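PDB 6UXC: CT253 from Chlamydia trachomatis serovar L2, which is of unknown function but is made as a lipoprotein precursor with a signal peptide, consistent with membrane attachment. Local coordinates for residues 171-174 and 175-179. Numbering follows the deposited sequence.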
ATOM      1  N   GLN A 171       6.848  -7.503  -5.815  1.00 35.70           N
ATOM      2  CA  GLN A 171       5.731  -8.333  -6.247  1.00 34.86           C
ATOM      3  C   GLN A 171       5.204  -9.178  -5.092  1.00 33.35           C
ATOM      4  O   GLN A 171       3.991  -9.239  -4.854  1.00 34.37           O
ATOM      5  CB  GLN A 171       6.191  -9.202  -7.417  1.00 41.79           C
ATOM      6  CG  GLN A 171       5.094  -9.925  -8.135  1.00 53.89           C
ATOM      7  CD  GLN A 171       5.640 -10.775  -9.256  1.00 61.79           C
ATOM      8  OE1 GLN A 171       6.589 -11.533  -9.062  1.00 70.64           O
ATOM      9  NE2 GLN A 171       5.060 -10.641 -10.439  1.00 74.40           N
ATOM     10  N   ARG A 172       6.100  -9.799  -4.331  1.00 33.44           N
ATOM     11  CA  ARG A 172       5.638 -10.644  -3.231  1.00 38.54           C
ATOM     12  C   ARG A 172       4.965  -9.796  -2.158  1.00 34.68           C
ATOM     13  O   ARG A 172       3.936 -10.192  -1.592  1.00 35.53           O
ATOM     14  CB  ARG A 172       6.796 -11.450  -2.635  1.00 42.04           C
ATOM     15  CG  ARG A 172       7.263 -12.615  -3.504  1.00 46.28           C
ATOM     16  CD  ARG A 172       8.019 -13.664  -2.673  1.00 57.77           C
ATOM     17  NE  ARG A 172       9.048 -13.015  -1.879  1.00 42.55           N
ATOM     18  CZ  ARG A 172      10.258 -12.705  -2.340  1.00 48.96           C
ATOM     19  NH1 ARG A 172      10.605 -13.033  -3.584  1.00 47.99           N
ATOM     20  NH2 ARG A 172      11.127 -12.092  -1.545  1.00 44.06           N
ATOM     21  N   LEU A 173       5.536  -8.627  -1.873  1.00 31.48           N
ATOM     22  CA  LEU A 173       4.969  -7.737  -0.874  1.00 28.44           C
ATOM     23  C   LEU A 173       3.593  -7.229  -1.289  1.00 30.28           C
ATOM     24  O   LEU A 173       2.667  -7.201  -0.465  1.00 30.93           O
ATOM     25  CB  LEU A 173       5.939  -6.587  -0.635  1.00 31.00           C
ATOM     26  CG  LEU A 173       5.612  -5.591   0.462  1.00 30.18           C
ATOM     27  CD1 LEU A 173       5.406  -6.257   1.813  1.00 31.86           C
ATOM     28  CD2 LEU A 173       6.737  -4.561   0.530  1.00 35.93           C
ATOM     29  N   PHE A 174       3.429  -6.812  -2.555  1.00 30.21           N
ATOM     30  CA  PHE A 174       2.122  -6.326  -2.994  1.00 26.98           C
ATOM     31  C   PHE A 174       1.090  -7.442  -2.892  1.00 30.86           C
ATOM     32  O   PHE A 174      -0.048  -7.210  -2.472  1.00 29.48           O
ATOM     33  CB  PHE A 174       2.158  -5.822  -4.435  1.00 29.81           C
ATOM     34  CG  PHE A 174       3.103  -4.689  -4.675  1.00 26.30           C
ATOM     35  CD1 PHE A 174       3.327  -3.722  -3.731  1.00 27.04           C
ATOM     36  CD2 PHE A 174       3.748  -4.585  -5.892  1.00 29.43           C
ATOM     37  CE1 PHE A 174       4.202  -2.679  -3.976  1.00 27.40           C
ATOM     38  CE2 PHE A 174       4.617  -3.526  -6.142  1.00 30.48           C
ATOM     39  CZ  PHE A 174       4.836  -2.591  -5.188  1.00 30.34           C
ATOM     40  N   ARG A 175       1.479  -8.659  -3.277  1.00 29.21           N
ATOM     41  CA  ARG A 175       0.560  -9.786  -3.182  1.00 32.36           C
ATOM     42  C   ARG A 175       0.122 -10.018  -1.744  1.00 34.53           C
ATOM     43  O   ARG A 175      -1.070 -10.223  -1.483  1.00 32.23           O
ATOM     44  CB  ARG A 175       1.217 -11.043  -3.729  1.00 38.08           C
ATOM     45  CG  ARG A 175       1.383 -11.081  -5.223  1.00 72.44           C
ATOM     46  CD  ARG A 175       2.147 -12.338  -5.556  1.00 89.45           C
ATOM     47  NE  ARG A 175       2.479 -12.464  -6.966  1.00 96.34           N
ATOM     48  CZ  ARG A 175       3.626 -12.961  -7.420  1.00105.62           C
ATOM     49  NH1 ARG A 175       4.574 -13.355  -6.576  1.00101.22           N
ATOM     50  NH2 ARG A 175       3.833 -13.046  -8.724  1.00121.84           N
ATOM     51  N   GLU A 176       1.059  -9.932  -0.794  1.00 30.74           N
ATOM     52  CA  GLU A 176       0.717 -10.172   0.606  1.00 35.22           C
ATOM     53  C   GLU A 176      -0.162  -9.062   1.156  1.00 32.09           C
ATOM     54  O   GLU A 176      -1.084  -9.322   1.942  1.00 34.35           O
ATOM     55  CB  GLU A 176       1.967 -10.306   1.483  1.00 34.46           C
ATOM     56  CG  GLU A 176       1.605 -10.709   2.933  1.00 35.46           C
ATOM     57  CD  GLU A 176       2.807 -11.046   3.834  1.00 40.76           C
ATOM     58  OE1 GLU A 176       2.714 -12.037   4.593  1.00 47.65           O
ATOM     59  OE2 GLU A 176       3.813 -10.329   3.819  1.00 46.37           O
ATOM     60  N   ILE A 177       0.125  -7.817   0.779  1.00 26.00           N
ATOM     61  CA  ILE A 177      -0.667  -6.699   1.274  1.00 27.70           C
ATOM     62  C   ILE A 177      -2.128  -6.902   0.890  1.00 30.55           C
ATOM     63  O   ILE A 177      -3.037  -6.782   1.719  1.00 31.95           O
ATOM     64  CB  ILE A 177      -0.118  -5.371   0.728  1.00 27.75           C
ATOM     65  CG1 ILE A 177       1.212  -5.002   1.405  1.00 25.93           C
ATOM     66  CG2 ILE A 177      -1.138  -4.287   0.915  1.00 29.02           C
ATOM     67  CD1 ILE A 177       1.966  -3.904   0.665  1.00 29.05           C
ATOM     68  N   VAL A 178      -2.372  -7.212  -0.382  1.00 28.91           N
ATOM     69  CA  VAL A 178      -3.753  -7.312  -0.830  1.00 26.89           C
ATOM     70  C   VAL A 178      -4.418  -8.558  -0.263  1.00 29.00           C
ATOM     71  O   VAL A 178      -5.605  -8.516   0.076  1.00 31.62           O
ATOM     72  CB  VAL A 178      -3.823  -7.260  -2.360  1.00 27.99           C
ATOM     73  CG1 VAL A 178      -5.220  -7.586  -2.839  1.00 31.05           C
ATOM     74  CG2 VAL A 178      -3.433  -5.875  -2.848  1.00 31.42           C
ATOM     75  N   ALA A 179      -3.677  -9.656  -0.088  1.00 29.51           N
ATOM     76  CA  ALA A 179      -4.277 -10.851   0.504  1.00 31.25           C
ATOM     77  C   ALA A 179      -4.750 -10.575   1.923  1.00 31.20           C
ATOM     78  O   ALA A 179      -5.830 -11.037   2.325  1.00 35.13           O
ATOM     79  CB  ALA A 179      -3.281 -12.017   0.505  1.00 35.24           C
TER
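Gln171 and Arg175, one turn apart on helix 165-184, stack amide against guanidinium, their planes 22° apart. Gln171 CG lies 3.4 Å above the guanidinium plane, over its centre, and the amide is displaced toward NH2. Gln171 CD comes within 3.0 Å of Arg175 NH2, a tight approach that is doubtful in detail because Arg175 is poorly ordered. Contact is through the face, and neither amide atom hydrogen-bonds the guanidinium. Arg175 reaches back because its CG sits beside the backbone N (chi1 -72°) and the chain then runs extended to NE; Gln171 CG, anti to N (chi1 -169°), carries its chain toward the following turn to meet it. On the buried side, Leu173 CG meets Ile177 CD1 at 4.0 Å. Successive i to i+4 backbone bonds include Arg175 N to Gln171 O (3.0 Å) and Ile177 N to Leu173 O (2.9 Å). Farther out, Leu173 and Ile177 press on Leu138 and Val118 of the sheet, and the Phe174 ring meets Phe45 of helix 41-55 edge-to-face. Arg172 NH1 hydrogen-bonds Gln142 OE1; Glu176 OE1 forms a salt bridge with Arg180 NH1. The helix is thus amphipathic: apolar side chains pack against sheet and helix, whereas Gln171 and Arg175 stack without a hydrogen bond between their side chains.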